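Local coordinates for hypothetical protein (Legionella pneumophila subsp. pneumophila, PDB 4G2A) that is of unknown function but, with a DUF4424 region joined to a C-terminal YARHG domain, has been proposed to bind nutrients, at residues A[44-49]-A[143-148]; A[66-71]-A[88-93]; A[256-261]-A[316-321]. One frame throughout, in Å; residues are numbered along the deposited sequence.

Contact 1: A[44-49]-A[143-148]; sequences WHYNCN and YSTGAT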
ATOM      1  N   TRP A  44      -1.997   0.526   6.773  1.00 24.74           N
ATOM      2  CA  TRP A  44      -0.717  -0.143   6.655  1.00 25.34           C
ATOM      3  C   TRP A  44       0.106   0.186   7.895  1.00 29.92           C
ATOM      4  O   TRP A  44       0.185   1.354   8.298  1.00 28.24           O
ATOM      5  CB  TRP A  44       0.025   0.270   5.377  1.00 23.17           C
ATOM      6  CG  TRP A  44      -0.641  -0.185   4.117  1.00 23.23           C
ATOM      7  CD1 TRP A  44      -1.377   0.576   3.264  1.00 25.42           C
ATOM      8  CD2 TRP A  44      -0.608  -1.505   3.555  1.00 23.22           C
ATOM      9  NE1 TRP A  44      -1.830  -0.187   2.221  1.00 25.01           N
ATOM     10  CE2 TRP A  44      -1.363  -1.470   2.364  1.00 26.39           C
ATOM     11  CE3 TRP A  44       0.025  -2.708   3.918  1.00 24.98           C
ATOM     12  CZ2 TRP A  44      -1.504  -2.586   1.530  1.00 25.88           C
ATOM     13  CZ3 TRP A  44      -0.155  -3.831   3.115  1.00 26.56           C
ATOM     14  CH2 TRP A  44      -0.889  -3.756   1.924  1.00 26.83           C
ATOM     15  N   HIS A  45       0.700  -0.851   8.500  1.00 28.15           N
ATOM     16  CA  HIS A  45       1.562  -0.743   9.675  1.00 28.12           C
ATOM     17  C   HIS A  45       2.986  -1.067   9.262  1.00 28.92           C
ATOM     18  O   HIS A  45       3.266  -2.155   8.773  1.00 28.15           O
ATOM     19  CB  HIS A  45       1.065  -1.665  10.798  1.00 30.69           C
ATOM     20  CG  HIS A  45       1.846  -1.557  12.071  1.00 35.22           C
ATOM     21  ND1 HIS A  45       1.952  -2.628  12.937  1.00 38.20           N
ATOM     22  CD2 HIS A  45       2.550  -0.516  12.576  1.00 36.85           C
ATOM     23  CE1 HIS A  45       2.701  -2.204  13.940  1.00 38.02           C
ATOM     24  NE2 HIS A  45       3.084  -0.940  13.764  1.00 37.63           N
ATOM     25  N   TYR A  46       3.876  -0.103   9.446  1.00 24.94           N
ATOM     26  CA  TYR A  46       5.281  -0.190   9.069  1.00 24.07           C
ATOM     27  C   TYR A  46       6.169  -0.438  10.266  1.00 27.53           C
ATOM     28  O   TYR A  46       6.146   0.351  11.216  1.00 26.93           O
ATOM     29  CB  TYR A  46       5.737   1.117   8.385  1.00 24.93           C
ATOM     30  CG  TYR A  46       4.975   1.508   7.138  1.00 26.20           C
ATOM     31  CD1 TYR A  46       3.673   2.005   7.219  1.00 28.56           C
ATOM     32  CD2 TYR A  46       5.601   1.530   5.898  1.00 26.56           C
ATOM     33  CE1 TYR A  46       2.981   2.410   6.076  1.00 30.05           C
ATOM     34  CE2 TYR A  46       4.925   1.943   4.754  1.00 27.90           C
ATOM     35  CZ  TYR A  46       3.613   2.377   4.845  1.00 35.49           C
ATOM     36  OH  TYR A  46       2.956   2.770   3.703  1.00 38.31           O
ATOM     37  N   ASN A  47       6.945  -1.540  10.235  1.00 23.99           N
ATOM     38  CA  ASN A  47       7.969  -1.819  11.241  1.00 25.64           C
ATOM     39  C   ASN A  47       9.277  -1.838  10.463  1.00 32.30           C
ATOM     40  O   ASN A  47       9.486  -2.719   9.624  1.00 32.35           O
ATOM     41  CB  ASN A  47       7.710  -3.096  12.009  1.00 26.97           C
ATOM     42  CG  ASN A  47       6.506  -3.047  12.897  1.00 44.34           C
ATOM     43  OD1 ASN A  47       5.413  -3.465  12.514  1.00 39.08           O
ATOM     44  ND2 ASN A  47       6.707  -2.665  14.146  1.00 38.58           N
ATOM     45  N   CYS A  48      10.093  -0.799  10.633  1.00 30.27           N
ATOM     46  CA  CYS A  48      11.313  -0.656   9.849  1.00 30.87           C
ATOM     47  C   CYS A  48      12.536  -0.635  10.721  1.00 31.66           C
ATOM     48  O   CYS A  48      12.616   0.161  11.637  1.00 30.86           O
ATOM     49  CB  CYS A  48      11.258   0.597   8.980  1.00 31.95           C
ATOM     50  SG  CYS A  48       9.691   0.848   8.109  1.00 36.25           S
ATOM     51  N   ASN A  49      13.524  -1.445  10.372  1.00 27.17           N
ATOM     52  CA  ASN A  49      14.792  -1.455  11.050  1.00 27.61           C
ATOM     53  C   ASN A  49      15.843  -1.032  10.059  1.00 30.85           C
ATOM     54  O   ASN A  49      15.705  -1.313   8.873  1.00 30.04           O
ATOM     55  CB  ASN A  49      15.113  -2.815  11.707  1.00 27.88           C
ATOM     56  CG  ASN A  49      16.098  -2.625  12.837  1.00 37.93           C
ATOM     57  OD1 ASN A  49      15.721  -2.274  13.956  1.00 32.23           O
ATOM     58  ND2 ASN A  49      17.392  -2.756  12.554  1.00 28.58           N
ATOM     59  N   TYR A 143       5.130   3.069  12.781  1.00 26.01           N
ATOM     60  CA  TYR A 143       4.084   4.028  12.450  1.00 25.73           C
ATOM     61  C   TYR A 143       3.045   3.350  11.550  1.00 28.66           C
ATOM     62  O   TYR A 143       3.248   2.223  11.096  1.00 26.67           O
ATOM     63  CB  TYR A 143       4.669   5.298  11.780  1.00 25.81           C
ATOM     64  CG  TYR A 143       5.487   5.018  10.537  1.00 26.83           C
ATOM     65  CD1 TYR A 143       6.840   4.693  10.625  1.00 29.07           C
ATOM     66  CD2 TYR A 143       4.930   5.144   9.270  1.00 25.93           C
ATOM     67  CE1 TYR A 143       7.598   4.447   9.484  1.00 28.45           C
ATOM     68  CE2 TYR A 143       5.684   4.924   8.124  1.00 26.14           C
ATOM     69  CZ  TYR A 143       7.014   4.560   8.237  1.00 30.05           C
ATOM     70  OH  TYR A 143       7.755   4.337   7.112  1.00 28.20           O
ATOM     71  N   SER A 144       1.944   4.062  11.293  1.00 25.55           N
ATOM     72  CA  SER A 144       0.853   3.620  10.426  1.00 24.56           C
ATOM     73  C   SER A 144       0.502   4.701   9.443  1.00 26.03           C
ATOM     74  O   SER A 144       0.827   5.860   9.657  1.00 24.35           O
ATOM     75  CB  SER A 144      -0.384   3.269  11.255  1.00 28.38           C
ATOM     76  OG  SER A 144      -0.101   2.148  12.070  1.00 45.12           O
ATOM     77  N   THR A 145      -0.185   4.325   8.378  1.00 23.76           N
ATOM     78  CA  THR A 145      -0.721   5.234   7.357  1.00 23.57           C
ATOM     79  C   THR A 145      -2.097   4.706   7.004  1.00 27.34           C
ATOM     80  O   THR A 145      -2.446   3.597   7.423  1.00 27.51           O
ATOM     81  CB  THR A 145       0.197   5.312   6.100  1.00 27.03           C
ATOM     82  OG1 THR A 145       0.147   4.072   5.395  1.00 25.59           O
ATOM     83  CG2 THR A 145       1.641   5.693   6.412  1.00 22.60           C
ATOM     84  N   GLY A 146      -2.833   5.462   6.205  1.00 23.11           N
ATOM     85  CA  GLY A 146      -4.089   5.016   5.624  1.00 23.03           C
ATOM     86  C   GLY A 146      -3.763   4.184   4.394  1.00 29.42           C
ATOM     87  O   GLY A 146      -2.588   4.063   4.000  1.00 29.25           O
ATOM     88  N   ALA A 147      -4.781   3.559   3.794  1.00 26.45           N
ATOM     89  CA  ALA A 147      -4.510   2.739   2.629  1.00 25.81           C
ATOM     90  C   ALA A 147      -5.011   3.440   1.376  1.00 29.68           C
ATOM     91  O   ALA A 147      -6.217   3.490   1.113  1.00 29.87           O
ATOM     92  CB  ALA A 147      -5.122   1.359   2.786  1.00 26.93           C
ATOM     93  N   THR A 148      -4.056   4.026   0.633  1.00 24.94           N
ATOM     94  CA  THR A 148      -4.251   4.737  -0.623  1.00 25.00           C
ATOM     95  C   THR A 148      -5.076   3.868  -1.589  1.00 30.19           C
ATOM     96  O   THR A 148      -4.856   2.661  -1.720  1.00 29.67           O
ATOM     97  CB  THR A 148      -2.863   5.160  -1.202  1.00 25.60           C
ATOM     98  OG1 THR A 148      -2.310   6.092  -0.299  1.00 24.47           O
ATOM     99  CG2 THR A 148      -2.942   5.861  -2.551  1.00 21.61           C
TER
HETATM  100  O   HOH W   1      -3.219   0.855  -0.221  1.00 22.79           O
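Tyr46 and Tyr143 lay their rings almost parallel, planes 11° apart, but offset so that little of one ring lies over the other. CE2 of Tyr143 sits over one face of the Tyr46 ring, 3.6 Å from Tyr46 CG, while CB of Tyr46 covers a face of the Tyr143 ring in a CH-pi contact. With chi1 at 56° Tyr143 CG stands between its backbone N and carbonyl carbon, and from there the ring meets that of Tyr46. At the edge of the Tyr46 ring, Thr145 OG1 lies in plane, 3.4 Å from Tyr46 CE1; the same hydroxyl donates to the carbonyl of Gly146. Trp44 offers its indole edge to Gly146 O, which lies near the ring plane, and to a water 3.0 Å from NE1, to which NE1 donates a hydrogen bond. Ala147 CB packs 3.7 Å from Trp44 NE1. The water donates in turn to Thr148 O, so it bridges the two segments where the strand pairing has ended. The other side of the pair carries His45 and Ser144; CD2 of the imidazole edge points at Tyr143 O, and NE2 is hydrogen-bonded to Asp142. Between these two layers of side chains runs a regular antiparallel pairing, with Trp44–Thr145 and Tyr46–Tyr143 as hydrogen-bonded pairs and His45–Ser144 as the non-hydrogen-bonded pair between them. The bond from Tyr46 N to Tyr143 O, 2.9 Å, is the shortest of the four. Strand 43-54 pairs antiparallel with both strand 136-150 and strand 21-33, the latter through the backbone bond of His45 with Ser31, and Ile30 there touches both Trp44 and Tyr46. Tyr159 of strand 155-160 adjoins Tyr143, and Phe66 brings its ring against the same tyrosine.

Contact 2: A[66-71]-A[88-93]; sequences FPFPIN and GQALVY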
ATOM      1  N   PHE A  66      12.809  11.858   9.276  1.00 28.19           N
ATOM      2  CA  PHE A  66      11.820  10.989   8.635  1.00 26.58           C
ATOM      3  C   PHE A  66      10.852  11.903   7.871  1.00 28.45           C
ATOM      4  O   PHE A  66      10.024  12.524   8.520  1.00 26.21           O
ATOM      5  CB  PHE A  66      11.069  10.075   9.631  1.00 27.71           C
ATOM      6  CG  PHE A  66       9.832   9.406   9.042  1.00 27.76           C
ATOM      7  CD1 PHE A  66       9.941   8.250   8.276  1.00 28.77           C
ATOM      8  CD2 PHE A  66       8.562   9.921   9.273  1.00 28.26           C
ATOM      9  CE1 PHE A  66       8.800   7.613   7.768  1.00 27.35           C
ATOM     10  CE2 PHE A  66       7.424   9.288   8.751  1.00 29.06           C
ATOM     11  CZ  PHE A  66       7.555   8.133   8.012  1.00 25.66           C
ATOM     12  N   PRO A  67      10.959  12.027   6.517  1.00 26.02           N
ATOM     13  CA  PRO A  67      10.032  12.899   5.776  1.00 25.53           C
ATOM     14  C   PRO A  67       8.679  12.251   5.569  1.00 28.92           C
ATOM     15  O   PRO A  67       8.580  11.028   5.490  1.00 30.15           O
ATOM     16  CB  PRO A  67      10.734  13.124   4.435  1.00 27.98           C
ATOM     17  CG  PRO A  67      11.960  12.292   4.457  1.00 33.15           C
ATOM     18  CD  PRO A  67      11.883  11.345   5.596  1.00 28.56           C
ATOM     19  N   PHE A  68       7.633  13.053   5.450  1.00 24.89           N
ATOM     20  CA  PHE A  68       6.298  12.473   5.275  1.00 23.32           C
ATOM     21  C   PHE A  68       5.351  13.397   4.486  1.00 25.21           C
ATOM     22  O   PHE A  68       5.493  14.625   4.534  1.00 22.39           O
ATOM     23  CB  PHE A  68       5.679  12.141   6.662  1.00 24.05           C
ATOM     24  CG  PHE A  68       5.714  13.272   7.661  1.00 23.99           C
ATOM     25  CD1 PHE A  68       4.766  14.296   7.618  1.00 26.72           C
ATOM     26  CD2 PHE A  68       6.671  13.308   8.657  1.00 24.11           C
ATOM     27  CE1 PHE A  68       4.793  15.337   8.549  1.00 26.62           C
ATOM     28  CE2 PHE A  68       6.694  14.351   9.593  1.00 27.22           C
ATOM     29  CZ  PHE A  68       5.767  15.364   9.525  1.00 25.23           C
ATOM     30  N   PRO A  69       4.342  12.820   3.791  1.00 22.58           N
ATOM     31  CA  PRO A  69       3.320  13.679   3.151  1.00 22.42           C
ATOM     32  C   PRO A  69       2.342  14.210   4.204  1.00 27.26           C
ATOM     33  O   PRO A  69       2.227  13.657   5.297  1.00 26.48           O
ATOM     34  CB  PRO A  69       2.630  12.726   2.156  1.00 23.31           C
ATOM     35  CG  PRO A  69       2.822  11.350   2.725  1.00 25.30           C
ATOM     36  CD  PRO A  69       4.022  11.381   3.634  1.00 21.92           C
ATOM     37  N   ILE A  70       1.644  15.293   3.891  1.00 27.56           N
ATOM     38  CA  ILE A  70       0.672  15.878   4.825  1.00 27.19           C
ATOM     39  C   ILE A  70      -0.674  16.068   4.154  1.00 32.41           C
ATOM     40  O   ILE A  70      -0.769  16.002   2.919  1.00 33.97           O
ATOM     41  CB  ILE A  70       1.157  17.220   5.413  1.00 30.14           C
ATOM     42  CG1 ILE A  70       1.335  18.302   4.320  1.00 31.35           C
ATOM     43  CG2 ILE A  70       2.367  17.056   6.321  1.00 28.98           C
ATOM     44  CD1 ILE A  70       1.036  19.754   4.805  1.00 36.11           C
ATOM     45  N   ASN A  71      -1.710  16.368   4.959  1.00 27.14           N
ATOM     46  CA  ASN A  71      -3.009  16.723   4.407  1.00 26.52           C
ATOM     47  C   ASN A  71      -2.923  18.202   4.027  1.00 28.55           C
ATOM     48  O   ASN A  71      -2.828  19.061   4.898  1.00 26.56           O
ATOM     49  CB  ASN A  71      -4.157  16.427   5.392  1.00 26.79           C
ATOM     50  CG  ASN A  71      -5.536  16.661   4.828  1.00 35.80           C
ATOM     51  OD1 ASN A  71      -5.740  17.379   3.825  1.00 29.59           O
ATOM     52  ND2 ASN A  71      -6.528  16.098   5.499  1.00 23.14           N
ATOM     53  N   GLY A  88      -2.777  20.198   7.270  1.00 28.57           N
ATOM     54  CA  GLY A  88      -1.529  20.394   7.982  1.00 29.89           C
ATOM     55  C   GLY A  88      -1.037  19.201   8.763  1.00 34.60           C
ATOM     56  O   GLY A  88       0.095  19.219   9.245  1.00 35.34           O
ATOM     57  N   GLN A  89      -1.880  18.180   8.921  1.00 30.81           N
ATOM     58  CA  GLN A  89      -1.513  16.969   9.652  1.00 30.53           C
ATOM     59  C   GLN A  89      -0.815  15.942   8.772  1.00 33.54           C
ATOM     60  O   GLN A  89      -1.129  15.810   7.570  1.00 30.86           O
ATOM     61  CB  GLN A  89      -2.737  16.331  10.293  1.00 31.99           C
ATOM     62  CG  GLN A  89      -2.903  16.772  11.727  1.00 46.39           C
ATOM     63  CD  GLN A  89      -4.344  16.788  12.038  1.00 56.21           C
ATOM     64  OE1 GLN A  89      -5.014  17.811  11.888  1.00 58.80           O
ATOM     65  NE2 GLN A  89      -4.867  15.630  12.384  1.00 43.22           N
ATOM     66  N   ALA A  90       0.123  15.200   9.403  1.00 29.24           N
ATOM     67  CA  ALA A  90       0.897  14.136   8.775  1.00 27.12           C
ATOM     68  C   ALA A  90      -0.012  12.990   8.362  1.00 30.61           C
ATOM     69  O   ALA A  90      -0.998  12.696   9.051  1.00 30.05           O
ATOM     70  CB  ALA A  90       1.947  13.627   9.743  1.00 27.45           C
ATOM     71  N   LEU A  91       0.328  12.327   7.253  1.00 26.27           N
ATOM     72  CA  LEU A  91      -0.440  11.165   6.804  1.00 25.27           C
ATOM     73  C   LEU A  91       0.280   9.893   7.312  1.00 31.52           C
ATOM     74  O   LEU A  91       0.249   8.835   6.688  1.00 32.65           O
ATOM     75  CB  LEU A  91      -0.648  11.192   5.269  1.00 23.90           C
ATOM     76  CG  LEU A  91      -1.479  12.389   4.702  1.00 26.67           C
ATOM     77  CD1 LEU A  91      -1.594  12.294   3.204  1.00 26.36           C
ATOM     78  CD2 LEU A  91      -2.860  12.437   5.279  1.00 26.10           C
ATOM     79  N   VAL A  92       0.890  10.038   8.498  1.00 27.83           N
ATOM     80  CA  VAL A  92       1.652   9.085   9.299  1.00 27.80           C
ATOM     81  C   VAL A  92       1.060   9.175  10.710  1.00 29.62           C
ATOM     82  O   VAL A  92       0.776  10.262  11.195  1.00 29.22           O
ATOM     83  CB  VAL A  92       3.196   9.393   9.234  1.00 32.61           C
ATOM     84  CG1 VAL A  92       3.968   8.725  10.367  1.00 32.52           C
ATOM     85  CG2 VAL A  92       3.773   8.977   7.895  1.00 32.06           C
ATOM     86  N   TYR A  93       0.826   8.027  11.344  1.00 25.99           N
ATOM     87  CA  TYR A  93       0.181   7.987  12.641  1.00 25.28           C
ATOM     88  C   TYR A  93       1.022   7.255  13.636  1.00 31.42           C
ATOM     89  O   TYR A  93       1.528   6.174  13.336  1.00 32.14           O
ATOM     90  CB  TYR A  93      -1.210   7.310  12.510  1.00 24.48           C
ATOM     91  CG  TYR A  93      -2.066   7.985  11.474  1.00 24.33           C
ATOM     92  CD1 TYR A  93      -2.728   9.175  11.759  1.00 26.82           C
ATOM     93  CD2 TYR A  93      -2.136   7.497  10.174  1.00 23.91           C
ATOM     94  CE1 TYR A  93      -3.469   9.842  10.788  1.00 27.22           C
ATOM     95  CE2 TYR A  93      -2.851   8.173   9.187  1.00 24.50           C
ATOM     96  CZ  TYR A  93      -3.530   9.337   9.505  1.00 32.06           C
ATOM     97  OH  TYR A  93      -4.247  10.013   8.557  1.00 34.91           O
TER
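CG2 of Val92 meets the edge of the Phe66 ring, in its plane, 3.8 Å from Phe66 CE2; this apolar centre lies on the last part of strand 60-68, and the chain after it is joined to loop 88-93 by a single backbone bridge, Ile70 with Ala90. The same CG2 also touches CB of Phe68. With Phe68 CG between its backbone N and carbonyl carbon (chi1 51°), CE1 lies 3.5 Å from Ala90 CB. Tyr125 of strand 123-131 meets both Phe68 and Ala90, and the Phe66 ring stacks on Phe95. Further out, Leu91 rests against the main chain: its CG lies 3.8 Å from Ile70 C, and its CB approaches the ring of Pro69. The polar edge is made by main-chain groups. Leu91 N donates to Pro69 O, and beyond the bridge Asn71 N donates to Gln89 O at 2.7 Å. The Asn71 side chain turns to other partners, OD1 to Gly73 N and ND2 to Thr85 OG1, both in the connection between the two segments. At the far end Gly88 N points almost straight at Asn71 O, 2.6 Å away, with an N-H...O angle of 172°.

Contact 3: A[256-261]-A[316-321]; sequences SKLARL and SMINQA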
ATOM      1  N   SER A 256     -28.599  -2.713 -23.830  1.00 44.42           N
ATOM      2  CA  SER A 256     -28.271  -3.362 -25.104  1.00 47.85           C
ATOM      3  C   SER A 256     -27.074  -4.302 -24.942  1.00 52.35           C
ATOM      4  O   SER A 256     -27.107  -5.423 -25.441  1.00 53.04           O
ATOM      5  CB  SER A 256     -27.964  -2.314 -26.174  1.00 55.85           C
ATOM      6  OG  SER A 256     -28.988  -1.336 -26.264  1.00 67.73           O
ATOM      7  N   LYS A 257     -26.028  -3.842 -24.224  1.00 49.35           N
ATOM      8  CA  LYS A 257     -24.798  -4.582 -23.939  1.00 49.25           C
ATOM      9  C   LYS A 257     -25.090  -5.795 -23.009  1.00 51.21           C
ATOM     10  O   LYS A 257     -24.560  -6.880 -23.269  1.00 52.50           O
ATOM     11  CB  LYS A 257     -23.746  -3.636 -23.328  1.00 50.80           C
ATOM     12  CG  LYS A 257     -22.306  -4.003 -23.633  1.00 71.01           C
ATOM     13  CD  LYS A 257     -21.346  -2.922 -23.146  1.00 87.09           C
ATOM     14  CE  LYS A 257     -19.904  -3.380 -23.133  1.00102.76           C
ATOM     15  NZ  LYS A 257     -18.964  -2.273 -22.799  1.00110.65           N
ATOM     16  N   LEU A 258     -25.951  -5.629 -21.967  1.00 43.57           N
ATOM     17  CA  LEU A 258     -26.311  -6.735 -21.057  1.00 41.13           C
ATOM     18  C   LEU A 258     -27.100  -7.840 -21.799  1.00 49.84           C
ATOM     19  O   LEU A 258     -26.919  -9.023 -21.506  1.00 50.22           O
ATOM     20  CB  LEU A 258     -27.137  -6.248 -19.847  1.00 37.86           C
ATOM     21  CG  LEU A 258     -26.446  -5.540 -18.693  1.00 39.54           C
ATOM     22  CD1 LEU A 258     -27.466  -4.787 -17.839  1.00 38.41           C
ATOM     23  CD2 LEU A 258     -25.711  -6.504 -17.806  1.00 38.63           C
ATOM     24  N   ALA A 259     -27.978  -7.448 -22.749  1.00 49.11           N
ATOM     25  CA  ALA A 259     -28.776  -8.372 -23.566  1.00 50.88           C
ATOM     26  C   ALA A 259     -27.882  -9.227 -24.494  1.00 58.24           C
ATOM     27  O   ALA A 259     -28.261 -10.349 -24.832  1.00 60.08           O
ATOM     28  CB  ALA A 259     -29.796  -7.598 -24.388  1.00 52.72           C
ATOM     29  N   ARG A 260     -26.696  -8.702 -24.874  1.00 55.30           N
ATOM     30  CA  ARG A 260     -25.690  -9.356 -25.724  1.00 57.62           C
ATOM     31  C   ARG A 260     -24.926 -10.475 -24.994  1.00 59.12           C
ATOM     32  O   ARG A 260     -24.155 -11.193 -25.640  1.00 62.55           O
ATOM     33  CB  ARG A 260     -24.662  -8.323 -26.229  1.00 59.95           C
ATOM     34  CG  ARG A 260     -25.092  -7.538 -27.457  1.00 72.95           C
ATOM     35  CD  ARG A 260     -24.039  -6.508 -27.821  1.00 81.97           C
ATOM     36  NE  ARG A 260     -24.623  -5.171 -27.943  1.00 91.83           N
ATOM     37  CZ  ARG A 260     -23.925  -4.040 -27.945  1.00105.22           C
ATOM     38  NH1 ARG A 260     -22.603  -4.066 -27.834  1.00 92.74           N
ATOM     39  NH2 ARG A 260     -24.545  -2.873 -28.059  1.00 89.22           N
ATOM     40  N   LEU A 261     -25.075 -10.584 -23.653  1.00 49.25           N
ATOM     41  CA  LEU A 261     -24.388 -11.600 -22.859  1.00 46.16           C
ATOM     42  C   LEU A 261     -24.997 -12.988 -23.061  1.00 51.62           C
ATOM     43  O   LEU A 261     -26.219 -13.102 -23.187  1.00 51.74           O
ATOM     44  CB  LEU A 261     -24.447 -11.239 -21.365  1.00 41.77           C
ATOM     45  CG  LEU A 261     -23.663 -10.012 -20.880  1.00 43.17           C
ATOM     46  CD1 LEU A 261     -23.856  -9.814 -19.385  1.00 39.11           C
ATOM     47  CD2 LEU A 261     -22.169 -10.122 -21.216  1.00 44.70           C
ATOM     48  N   SER A 316     -31.268  -4.172 -11.145  1.00 30.77           N
ATOM     49  CA  SER A 316     -32.416  -3.516 -11.761  1.00 29.97           C
ATOM     50  C   SER A 316     -32.198  -3.422 -13.294  1.00 34.75           C
ATOM     51  O   SER A 316     -33.144  -3.637 -14.054  1.00 36.41           O
ATOM     52  CB  SER A 316     -32.658  -2.147 -11.133  1.00 28.24           C
ATOM     53  OG  SER A 316     -33.756  -1.493 -11.753  1.00 31.41           O
HETATM   54  N   MSE A 317     -30.956  -3.155 -13.732  1.00 29.57           N
HETATM   55  CA  MSE A 317     -30.573  -3.085 -15.150  1.00 30.63           C
HETATM   56  C   MSE A 317     -30.697  -4.456 -15.830  1.00 32.72           C
HETATM   57  O   MSE A 317     -31.232  -4.547 -16.937  1.00 32.02           O
HETATM   58  CB  MSE A 317     -29.151  -2.554 -15.306  1.00 33.94           C
HETATM   59  CG  MSE A 317     -29.047  -1.043 -15.293  1.00 43.64           C
HETATM   60 SE   MSE A 317     -27.153  -0.521 -15.392  0.75 54.79          SE
HETATM   61  CE  MSE A 317     -27.341   1.363 -16.022  1.00 53.81           C
ATOM     62  N   ILE A 318     -30.259  -5.527 -15.140  1.00 29.03           N
ATOM     63  CA  ILE A 318     -30.356  -6.902 -15.634  1.00 29.21           C
ATOM     64  C   ILE A 318     -31.842  -7.254 -15.833  1.00 33.43           C
ATOM     65  O   ILE A 318     -32.206  -7.786 -16.886  1.00 35.08           O
ATOM     66  CB  ILE A 318     -29.593  -7.903 -14.708  1.00 30.79           C
ATOM     67  CG1 ILE A 318     -28.086  -7.624 -14.728  1.00 29.72           C
ATOM     68  CG2 ILE A 318     -29.889  -9.377 -15.067  1.00 31.57           C
ATOM     69  CD1 ILE A 318     -27.322  -8.161 -13.487  1.00 29.87           C
ATOM     70  N   ASN A 319     -32.701  -6.858 -14.883  1.00 29.12           N
ATOM     71  CA  ASN A 319     -34.139  -7.101 -14.962  1.00 29.49           C
ATOM     72  C   ASN A 319     -34.774  -6.430 -16.189  1.00 34.65           C
ATOM     73  O   ASN A 319     -35.672  -7.010 -16.804  1.00 36.50           O
ATOM     74  CB  ASN A 319     -34.853  -6.650 -13.676  1.00 28.18           C
ATOM     75  CG  ASN A 319     -36.310  -7.032 -13.643  1.00 36.14           C
ATOM     76  OD1 ASN A 319     -36.701  -8.159 -13.967  1.00 29.45           O
ATOM     77  ND2 ASN A 319     -37.148  -6.096 -13.282  1.00 27.31           N
ATOM     78  N   GLN A 320     -34.298  -5.240 -16.543  1.00 30.22           N
ATOM     79  CA  GLN A 320     -34.773  -4.444 -17.679  1.00 31.12           C
ATOM     80  C   GLN A 320     -34.146  -4.872 -18.998  1.00 36.89           C
ATOM     81  O   GLN A 320     -34.782  -4.706 -20.044  1.00 38.13           O
ATOM     82  CB  GLN A 320     -34.460  -2.945 -17.463  1.00 32.09           C
ATOM     83  CG  GLN A 320     -35.152  -2.318 -16.262  1.00 35.10           C
ATOM     84  CD  GLN A 320     -34.667  -0.922 -16.031  1.00 48.25           C
ATOM     85  OE1 GLN A 320     -34.809  -0.035 -16.878  1.00 45.12           O
ATOM     86  NE2 GLN A 320     -34.079  -0.700 -14.873  1.00 39.97           N
ATOM     87  N   ALA A 321     -32.880  -5.341 -18.977  1.00 33.74           N
ATOM     88  CA  ALA A 321     -32.179  -5.742 -20.208  1.00 35.58           C
ATOM     89  C   ALA A 321     -32.852  -6.924 -20.906  1.00 44.14           C
ATOM     90  O   ALA A 321     -32.977  -6.916 -22.136  1.00 47.77           O
ATOM     91  CB  ALA A 321     -30.742  -6.092 -19.905  1.00 35.28           C
TER
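Helix 254-259 and the C-terminal turns of helix 309-321 approach to 5.5 Å between the CA atoms of Ala259 and Ala321, the nearest pair of CA atoms, with alanines at both positions. Leu258 carries most of the contact. Its CB lies 3.6 Å from Ala321 CB, so the alanine methyl meets the base of the leucine chain, while the two branches reach farther along the partner helix. CD1 packs against the CB of Met317, 3.8 Å away, and CD2 touches CG1 of Ile318 at 4.0 Å. The leucine crosses both of these side chains at about a right angle, its fork spreading over neighbouring positions of one helical turn. Met317, modelled as selenomethionine, contributes its CB here; with CG anti to its carbonyl carbon (chi1 -84°) and an extended chain beyond, its selenium end leads away from this pair, and the residue also touches Leu249 of helix 236-250. Ala259 adds a looser approach, CB to Ala321 O at 4.0 Å. Trp248 and Leu269, from helices 236-250 and 263-275, close on Leu258, which places the contact in the small helical core of the YARHG domain. No hydrogen bond or salt bridge crosses between the two segments, so their direct contact is apolar packing, buried at Leu258 and Ile318 but near solvent at Ala259; no polar pair between them sets their relative position.

After three earlier strands the chain enters strand 43-54, whose partner in contact 1 arrives only with strand 136-150, so that pairing closes a long, strand-rich loop without helices. Contact 2 lies wholly within this span: strand 60-68 leads out to residues 66-71, and the chain returns at 88-93 to close a much shorter loop. The two contacts touch, through a probable hydrogen bond from Tyr93 N to Ser144 O and packing of Thr145 CG2 against Leu91 O, joining the smaller loop to strand 136-150. Contact 3 follows in series, about 43 Å from contact 1 between centres, and joins two helices of the YARHG domain by bringing 256-261 to the C-terminal helix.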